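Local coordinates for protein endo-1,3-beta-glucanase, family GH16 (Zobellia galactanivorans, PDB 5FUI) that probably binds laminarin, a beta-1,3-glucan, through a family 6 carbohydrate-binding module at the C-terminal end of a marine laminarinase, at residues Ser75-Gly80 with Gly110-Gly115; Thr82-Leu87 with Gln103-Ser108. All blocks are in the same frame, centred on the assembly; numbering follows the deposited sequence.

Contact 1 joins two neighbouring antiparallel strands of the five-stranded sheet, and contact 2 joins the outermost strand of that sheet, 82-88, to the outermost strand of the four-stranded sheet. Their centres lie about 10 Å apart, and contact 2 is nested within the chain loop that contact 1 closes. Backbone and side chains link them: Leu-77 N lies 2.8 Å from Thr-82 O, Ser-75 OG sits 2.7 Å from Gln-103 OE1, a probable hydrogen bond, and Phe-114 CE1 packs 3.8 Å from Leu-84 CD1. Contact 1 supplies Asp-76 and Gly-115 to a pocket whose bound 2-aminomethyl-pyridine lies about 10 Å from the side chain of Leu-84 in contact 2.

Contact 1 (Ser75-Gly80 with Gly110-Gly115); sequences SDLEAG and GTYQFG. With APY (2-aminomethyl-pyridine), chain C.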
ATOM      1  N   SER A  75       1.489   2.197  -6.847  1.00 10.10           N
ATOM      2  CA  SER A  75       1.899   0.787  -6.633  1.00  8.20           C
ATOM      3  C   SER A  75       2.555   0.264  -7.935  1.00  8.95           C
ATOM      4  O   SER A  75       2.186   0.661  -9.052  1.00  9.92           O
ATOM      5  CB  SER A  75       0.748  -0.124  -6.234  1.00  9.15           C
ATOM      6  OG  SER A  75      -0.277   0.014  -7.193  1.00 10.53           O
ATOM      7  N   ASP A  76       3.573  -0.606  -7.747  1.00  9.38           N
ATOM      8  CA  ASP A  76       4.307  -1.127  -8.902  1.00  8.87           C
ATOM      9  C   ASP A  76       4.908  -2.472  -8.622  1.00  9.40           C
ATOM     10  O   ASP A  76       5.013  -2.872  -7.444  1.00 11.54           O
ATOM     11  CB  ASP A  76       5.421  -0.135  -9.302  1.00 11.92           C
ATOM     12  CG  ASP A  76       6.577  -0.164  -8.372  1.00 12.74           C
ATOM     13  OD1 ASP A  76       7.433  -1.035  -8.483  1.00 14.43           O
ATOM     14  OD2 ASP A  76       6.637   0.653  -7.402  1.00 21.24           O
ATOM     15  N   LEU A  77       5.264  -3.185  -9.697  1.00 11.30           N
ATOM     16  CA  LEU A  77       6.005  -4.436  -9.572  1.00 12.52           C
ATOM     17  C   LEU A  77       7.419  -4.262 -10.168  1.00 10.76           C
ATOM     18  O   LEU A  77       7.611  -3.560 -11.209  1.00 11.90           O
ATOM     19  CB  LEU A  77       5.269  -5.528 -10.386  1.00 12.36           C
ATOM     20  CG  LEU A  77       3.821  -5.764  -9.981  1.00 11.49           C
ATOM     21  CD1 LEU A  77       3.219  -6.798 -10.934  1.00 13.44           C
ATOM     22  CD2 LEU A  77       3.654  -6.042  -8.472  1.00 13.17           C
ATOM     23  N   GLU A  78       8.384  -4.882  -9.459  1.00 12.26           N
ATOM     24  CA  GLU A  78       9.796  -4.922  -9.950  1.00 14.00           C
ATOM     25  C   GLU A  78      10.376  -3.562 -10.175  1.00 16.04           C
ATOM     26  O   GLU A  78      10.905  -3.243 -11.286  1.00 17.35           O
ATOM     27  CB  GLU A  78       9.870  -5.768 -11.262  1.00 15.69           C
ATOM     28  CG  GLU A  78       9.447  -7.218 -10.998  1.00 19.09           C
ATOM     29  CD  GLU A  78      10.481  -7.879 -10.031  1.00 24.44           C
ATOM     30  OE1 GLU A  78      11.712  -7.875 -10.285  1.00 33.10           O
ATOM     31  OE2 GLU A  78      10.155  -8.378  -8.948  1.00 19.73           O
ATOM     32  N   ALA A  79      10.251  -2.707  -9.166  1.00 15.04           N
ATOM     33  CA  ALA A  79      10.876  -1.376  -9.242  1.00 15.10           C
ATOM     34  C   ALA A  79      10.474  -0.555 -10.484  1.00 15.26           C
ATOM     35  O   ALA A  79      11.300   0.065 -11.228  1.00 17.21           O
ATOM     36  CB  ALA A  79      12.425  -1.475  -9.032  1.00 18.13           C
ATOM     37  N   GLY A  80       9.167  -0.618 -10.798  1.00 13.92           N
ATOM     38  CA  GLY A  80       8.588   0.218 -11.845  1.00 13.32           C
ATOM     39  C   GLY A  80       8.611  -0.417 -13.201  1.00 12.73           C
ATOM     40  O   GLY A  80       8.154   0.203 -14.128  1.00 16.98           O
ATOM     41  N   GLY A 110       3.024 -14.522 -11.605  1.00 15.23           N
ATOM     42  CA  GLY A 110       4.432 -14.520 -11.293  1.00 14.32           C
ATOM     43  C   GLY A 110       4.617 -14.141  -9.837  1.00 11.94           C
ATOM     44  O   GLY A 110       3.627 -13.890  -9.120  1.00 14.66           O
ATOM     45  N   THR A 111       5.867 -14.041  -9.398  1.00 14.30           N
ATOM     46  CA  THR A 111       6.201 -13.590  -8.077  1.00 13.41           C
ATOM     47  C   THR A 111       7.084 -12.355  -8.237  1.00 14.04           C
ATOM     48  O   THR A 111       8.084 -12.418  -8.995  1.00 14.97           O
ATOM     49  CB  THR A 111       7.007 -14.689  -7.311  1.00 13.55           C
ATOM     50  OG1 THR A 111       6.116 -15.805  -7.160  1.00 17.72           O
ATOM     51  CG2 THR A 111       7.415 -14.190  -5.892  1.00 17.97           C
ATOM     52  N   TYR A 112       6.700 -11.262  -7.574  1.00 13.20           N
ATOM     53  CA  TYR A 112       7.250  -9.954  -7.808  1.00 12.84           C
ATOM     54  C   TYR A 112       7.575  -9.220  -6.527  1.00 11.61           C
ATOM     55  O   TYR A 112       6.950  -9.428  -5.480  1.00 12.58           O
ATOM     56  CB  TYR A 112       6.216  -9.058  -8.613  1.00 14.05           C
ATOM     57  CG  TYR A 112       5.723  -9.710  -9.884  1.00 12.81           C
ATOM     58  CD1 TYR A 112       6.484  -9.689 -10.998  1.00 18.86           C
ATOM     59  CD2 TYR A 112       4.494 -10.287  -9.987  1.00 13.83           C
ATOM     60  CE1 TYR A 112       6.037 -10.241 -12.179  1.00 24.91           C
ATOM     61  CE2 TYR A 112       4.008 -10.865 -11.153  1.00 13.99           C
ATOM     62  CZ  TYR A 112       4.779 -10.851 -12.247  1.00 19.79           C
ATOM     63  OH  TYR A 112       4.304 -11.438 -13.415  1.00 20.88           O
ATOM     64  N   GLN A 113       8.509  -8.286  -6.650  1.00 12.52           N
ATOM     65  CA  GLN A 113       8.734  -7.278  -5.622  1.00 11.58           C
ATOM     66  C   GLN A 113       7.627  -6.231  -5.809  1.00 11.78           C
ATOM     67  O   GLN A 113       7.524  -5.618  -6.882  1.00 12.63           O
ATOM     68  CB  GLN A 113      10.142  -6.669  -5.764  1.00 15.30           C
ATOM     69  CG  GLN A 113      10.493  -5.564  -4.798  1.00 16.70           C
ATOM     70  CD  GLN A 113      11.966  -5.125  -4.941  1.00 32.19           C
ATOM     71  OE1 GLN A 113      12.855  -5.783  -4.398  1.00 55.90           O
ATOM     72  NE2 GLN A 113      12.226  -3.994  -5.667  1.00 51.23           N
ATOM     73  N   PHE A 114       6.847  -6.006  -4.746  1.00 11.33           N
ATOM     74  CA  PHE A 114       5.708  -5.061  -4.783  1.00 12.29           C
ATOM     75  C   PHE A 114       6.090  -3.760  -4.101  1.00 10.90           C
ATOM     76  O   PHE A 114       6.593  -3.809  -2.962  1.00 12.27           O
ATOM     77  CB  PHE A 114       4.540  -5.770  -4.105  1.00 12.98           C
ATOM     78  CG  PHE A 114       3.243  -4.972  -4.026  1.00 11.91           C
ATOM     79  CD1 PHE A 114       2.372  -4.873  -5.111  1.00 15.48           C
ATOM     80  CD2 PHE A 114       2.893  -4.398  -2.836  1.00 15.56           C
ATOM     81  CE1 PHE A 114       1.205  -4.134  -4.987  1.00 12.93           C
ATOM     82  CE2 PHE A 114       1.715  -3.689  -2.714  1.00 15.84           C
ATOM     83  CZ  PHE A 114       0.891  -3.537  -3.791  1.00 12.99           C
ATOM     84  N   GLY A 115       5.946  -2.597  -4.768  1.00 12.00           N
ATOM     85  CA  GLY A 115       6.404  -1.355  -4.221  1.00 10.22           C
ATOM     86  C   GLY A 115       5.262  -0.350  -4.073  1.00 10.38           C
ATOM     87  O   GLY A 115       4.397  -0.270  -4.953  1.00 12.04           O
TER
HETATM   88  N   APY C 132       9.040   0.602  -6.242  1.00 26.35           N
HETATM   89  CM  APY C 132       8.842   1.209  -4.940  1.00 27.45           C
HETATM   90  C2  APY C 132      10.341   1.369  -4.749  1.00 27.43           C
HETATM   91  C3  APY C 132      10.913   2.588  -5.026  1.00 23.44           C
HETATM   92  C4  APY C 132      12.314   2.770  -4.944  1.00 24.16           C
HETATM   93  C5  APY C 132      13.125   1.653  -4.673  1.00 29.16           C
HETATM   94  C6  APY C 132      12.546   0.422  -4.408  1.00 27.69           C
HETATM   95  N1  APY C 132      11.174   0.296  -4.503  1.00 24.55           N
HETATM   96  O   HOH W   1       8.498  -2.852  -6.772  1.00 14.93           O
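Asp-76 and Gly-115 face each other as an antiparallel hydrogen-bonded pair, Asp-76 N giving to Gly-115 O and Gly-115 N returning a bond to Asp-76 O at 2.8 Å. On the face of the sheet that carries the Asp-76 side chain, its carboxylate meets the amine of 2-aminomethyl-pyridine, OD2 taking a 2.7 Å bond from the ligand's N and OD1 a weak one. Glycine suits position 115 because a CB there would collide with both OD2 and the amine. OD1 has further partners: Gly-80 N reaches it from above the carboxylate plane, and a water donates to it while also joining Ala-79 N and Gln-113 O, which helps hold the acid in place.

Leu-77 and Phe-114 form the next, non-hydrogen-bonded pair, with side chains on the other face, turned into the beta-sandwich of this family 6 module. Leu-77 divides its methyls between two rings. CD1 lies over one face of Tyr-112, 4.0 Å from the ring centroid in a CH-pi contact, whereas Leu-77 CD2 meets the edge of Phe-114 in the ring plane, 3.8 Å from CD1 of that ring. The fork of the leucine lets one residue touch both rings, and Leu-84 and Tyr-62 also pack on Phe-114.

Beyond the strand end Glu-78 turns back toward its partner. Its N bonds Gln-113 O at 2.8 Å, and its chain, bent at chi2 (-65°), brings OE2 to Gln-113 N, again at 2.8 Å and almost straight (176°), on the anti side of the carboxylate. The acid thereby takes the place of a strand carbonyl, while its CG touches the Tyr-112 ring near its plane. Farther out, Tyr-112 OH is held by Ser-108 O.

Contact 2 (Thr82-Leu87 with Gln103-Ser108); sequences TVLGEL and QTVNVS
Leu-84 and Val-105 face each other from strands that run almost antiparallel (177°) but 7.5 Å apart at their axes, so contact is made mainly by side chains, with Leu-84 O also close to CG2 of Val-105 and a water bridging farther along. Leu-84 points toward the other strand, its CD2 lying 3.9 Å from CG2 of Val-107 and, in the one of the two Val-105 conformers described here, as far from CG2 of that residue. It crosses both at about a right angle. The branched leucine end can meet two short, beta-branched residues, which suits the buried Leu-84, while Val-105 stays partly exposed.

Gln-103 stretches its chain across the gap, extended beyond CG (chi2 -170°), and crosses Leu-87 at about a right angle, CD2 of the leucine lying 3.6 Å from NE2 of Gln-103. The amide's polar ends are both used. NE2 gives to a water at 3.0 Å that in turn donates to Glu-86 O, and OE1 is bonded by Tyr-62 OH and Ser-75 OG. A leucine in its place would probably leave those two hydroxyls without their shared acceptor and break the water bridge to Glu-86 O.

At Gly-85 a CB would sit tightly, 3.2 Å from Gln-103 NE2, and with its phi of 138° would also press on the carbonyl O of Leu-84. It belongs to a classic beta bulge, in which Leu-84 and Gly-85 both face Ser-75. This is one edge of a beta-sandwich, the jelly-roll fold of family 6 carbohydrate-binding modules, where the edge strands of the two sheets come together.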
ATOM      1  N   THR A  82       6.543  -2.640 -13.986  1.00 13.77           N
ATOM      2  CA  THR A  82       5.103  -2.633 -14.306  1.00 12.23           C
ATOM      3  C   THR A  82       4.484  -1.659 -13.313  1.00 12.70           C
ATOM      4  O   THR A  82       4.633  -1.868 -12.095  1.00 13.57           O
ATOM      5  CB  THR A  82       4.490  -4.039 -14.064  1.00 14.82           C
ATOM      6  OG1 THR A  82       5.034  -4.856 -15.127  1.00 17.56           O
ATOM      7  CG2 THR A  82       2.945  -4.014 -14.247  1.00 19.01           C
ATOM      8  N   VAL A  83       3.826  -0.630 -13.813  1.00 12.10           N
ATOM      9  CA  VAL A  83       3.122   0.267 -12.919  1.00 12.45           C
ATOM     10  C   VAL A  83       1.675  -0.195 -12.805  1.00 10.65           C
ATOM     11  O   VAL A  83       0.979  -0.427 -13.813  1.00 14.74           O
ATOM     12  CB  VAL A  83       3.172   1.746 -13.431  1.00 12.32           C
ATOM     13  CG1 VAL A  83       2.301   2.704 -12.621  1.00 16.74           C
ATOM     14  CG2 VAL A  83       4.637   2.224 -13.367  1.00 15.68           C
ATOM     15  N   LEU A  84       1.186  -0.333 -11.568  1.00  9.36           N
ATOM     16  CA  LEU A  84      -0.168  -0.840 -11.365  1.00 10.16           C
ATOM     17  C   LEU A  84      -1.165   0.320 -11.290  1.00 10.78           C
ATOM     18  O   LEU A  84      -2.282   0.184 -11.722  1.00 13.43           O
ATOM     19  CB  LEU A  84      -0.249  -1.686 -10.098  1.00 10.80           C
ATOM     20  CG  LEU A  84       0.683  -2.924 -10.116  1.00  9.84           C
ATOM     21  CD1 LEU A  84       0.681  -3.529  -8.698  1.00 11.72           C
ATOM     22  CD2 LEU A  84       0.220  -3.908 -11.238  1.00 12.98           C
ATOM     23  N   GLY A  85      -0.726   1.478 -10.825  1.00 11.42           N
ATOM     24  CA  GLY A  85      -1.601   2.653 -10.778  1.00 12.42           C
ATOM     25  C   GLY A  85      -1.406   3.409  -9.480  1.00 11.09           C
ATOM     26  O   GLY A  85      -0.443   3.189  -8.747  1.00 12.96           O
ATOM     27  N   GLU A  86      -2.261   4.421  -9.311  1.00 10.15           N
ATOM     28  CA  GLU A  86      -2.126   5.333  -8.216  1.00  9.09           C
ATOM     29  C   GLU A  86      -3.400   5.361  -7.382  1.00  8.38           C
ATOM     30  O   GLU A  86      -4.524   5.142  -7.850  1.00 11.37           O
ATOM     31  CB  GLU A  86      -1.817   6.719  -8.680  1.00  9.38           C
ATOM     32  CG  GLU A  86      -0.541   6.797  -9.496  1.00 10.55           C
ATOM     33  CD  GLU A  86      -0.184   8.151 -10.086  1.00  9.66           C
ATOM     34  OE1 GLU A  86      -0.759   9.155  -9.680  1.00 11.49           O
ATOM     35  OE2 GLU A  86       0.729   8.092 -10.910  1.00 10.32           O
ATOM     36  N   LEU A  87      -3.238   5.634  -6.079  1.00  8.70           N
ATOM     37  CA  LEU A  87      -4.346   5.649  -5.121  1.00 11.41           C
ATOM     38  C   LEU A  87      -4.318   7.013  -4.438  1.00  9.30           C
ATOM     39  O   LEU A  87      -3.257   7.479  -4.019  1.00  9.50           O
ATOM     40  CB  LEU A  87      -4.074   4.552  -3.964  1.00 11.75           C
ATOM     41  CG  LEU A  87      -4.188   3.053  -4.310  1.00 11.34           C
ATOM     42  CD1 LEU A  87      -5.582   2.734  -4.883  1.00 11.99           C
ATOM     43  CD2 LEU A  87      -3.039   2.625  -5.242  1.00 12.77           C
ATOM     44  N   GLN A 103      -7.710  -0.618  -6.064  1.00  7.99           N
ATOM     45  CA  GLN A 103      -7.553  -0.540  -7.506  1.00  9.34           C
ATOM     46  C   GLN A 103      -7.800  -1.936  -8.065  1.00  9.83           C
ATOM     47  O   GLN A 103      -7.596  -2.913  -7.371  1.00 10.69           O
ATOM     48  CB  GLN A 103      -6.141  -0.046  -7.834  1.00 10.42           C
ATOM     49  CG  GLN A 103      -5.046  -1.027  -7.410  1.00 10.70           C
ATOM     50  CD  GLN A 103      -3.619  -0.500  -7.495  1.00  9.89           C
ATOM     51  OE1 GLN A 103      -2.752  -1.118  -6.911  1.00 13.11           O
ATOM     52  NE2 GLN A 103      -3.358   0.552  -8.221  1.00  9.09           N
ATOM     53  N   THR A 104      -8.267  -1.979  -9.305  1.00 11.36           N
ATOM     54  CA  THR A 104      -8.452  -3.254 -10.030  1.00 12.66           C
ATOM     55  C   THR A 104      -7.520  -3.266 -11.201  1.00 13.58           C
ATOM     56  O   THR A 104      -7.626  -2.369 -12.082  1.00 17.33           O
ATOM     57  CB  THR A 104      -9.923  -3.447 -10.463  1.00 12.61           C
ATOM     58  OG1 THR A 104     -10.779  -3.466  -9.315  1.00 16.77           O
ATOM     59  CG2 THR A 104     -10.142  -4.757 -11.162  1.00 17.52           C
ATOM     60  N   VAL A 105      -6.557  -4.202 -11.172  1.00 13.20           N
ATOM     61  CA  VAL A 105      -5.505  -4.128 -12.159  0.50 15.68           C
ATOM     62  C   VAL A 105      -5.170  -5.537 -12.696  1.00 13.59           C
ATOM     63  O   VAL A 105      -5.401  -6.531 -12.061  1.00 12.85           O
ATOM     64  CB  VAL A 105      -4.350  -3.283 -11.562  0.50 15.18           C
ATOM     65  CG1 VAL A 105      -3.793  -3.873 -10.252  0.50 14.74           C
ATOM     66  CG2 VAL A 105      -3.291  -2.903 -12.571  0.50 21.37           C
ATOM     67  N   ASN A 106      -4.598  -5.601 -13.885  1.00 13.18           N
ATOM     68  CA  ASN A 106      -4.298  -6.851 -14.540  1.00 12.31           C
ATOM     69  C   ASN A 106      -2.836  -7.182 -14.402  1.00 15.25           C
ATOM     70  O   ASN A 106      -2.010  -6.360 -14.695  1.00 17.33           O
ATOM     71  CB  ASN A 106      -4.674  -6.680 -16.006  1.00 14.80           C
ATOM     72  CG  ASN A 106      -4.652  -7.971 -16.777  1.00 23.80           C
ATOM     73  OD1 ASN A 106      -5.698  -8.523 -17.079  1.00 26.23           O
ATOM     74  ND2 ASN A 106      -3.462  -8.424 -17.164  1.00 23.30           N
ATOM     75  N   VAL A 107      -2.548  -8.385 -13.911  1.00 12.04           N
ATOM     76  CA  VAL A 107      -1.184  -8.808 -13.635  1.00 13.78           C
ATOM     77  C   VAL A 107      -1.001 -10.174 -14.258  1.00 12.43           C
ATOM     78  O   VAL A 107      -1.874 -11.009 -14.096  1.00 15.62           O
ATOM     79  CB  VAL A 107      -0.974  -8.898 -12.090  1.00 16.62           C
ATOM     80  CG1 VAL A 107       0.456  -9.283 -11.810  1.00 17.09           C
ATOM     81  CG2 VAL A 107      -1.232  -7.513 -11.501  1.00 17.25           C
ATOM     82  N   SER A 108       0.129 -10.420 -14.953  1.00 13.26           N
ATOM     83  CA  SER A 108       0.381 -11.810 -15.408  0.50 16.26           C
ATOM     84  C   SER A 108       0.999 -12.623 -14.259  1.00 13.85           C
ATOM     85  O   SER A 108       1.760 -12.100 -13.360  1.00 14.79           O
ATOM     86  CB  SER A 108       1.264 -11.860 -16.656  0.50 20.20           C
ATOM     87  OG  SER A 108       2.501 -11.282 -16.344  0.50 22.05           O
TER
HETATM   88  O   HOH W   2      -5.162   2.757  -9.232  1.00 15.48           O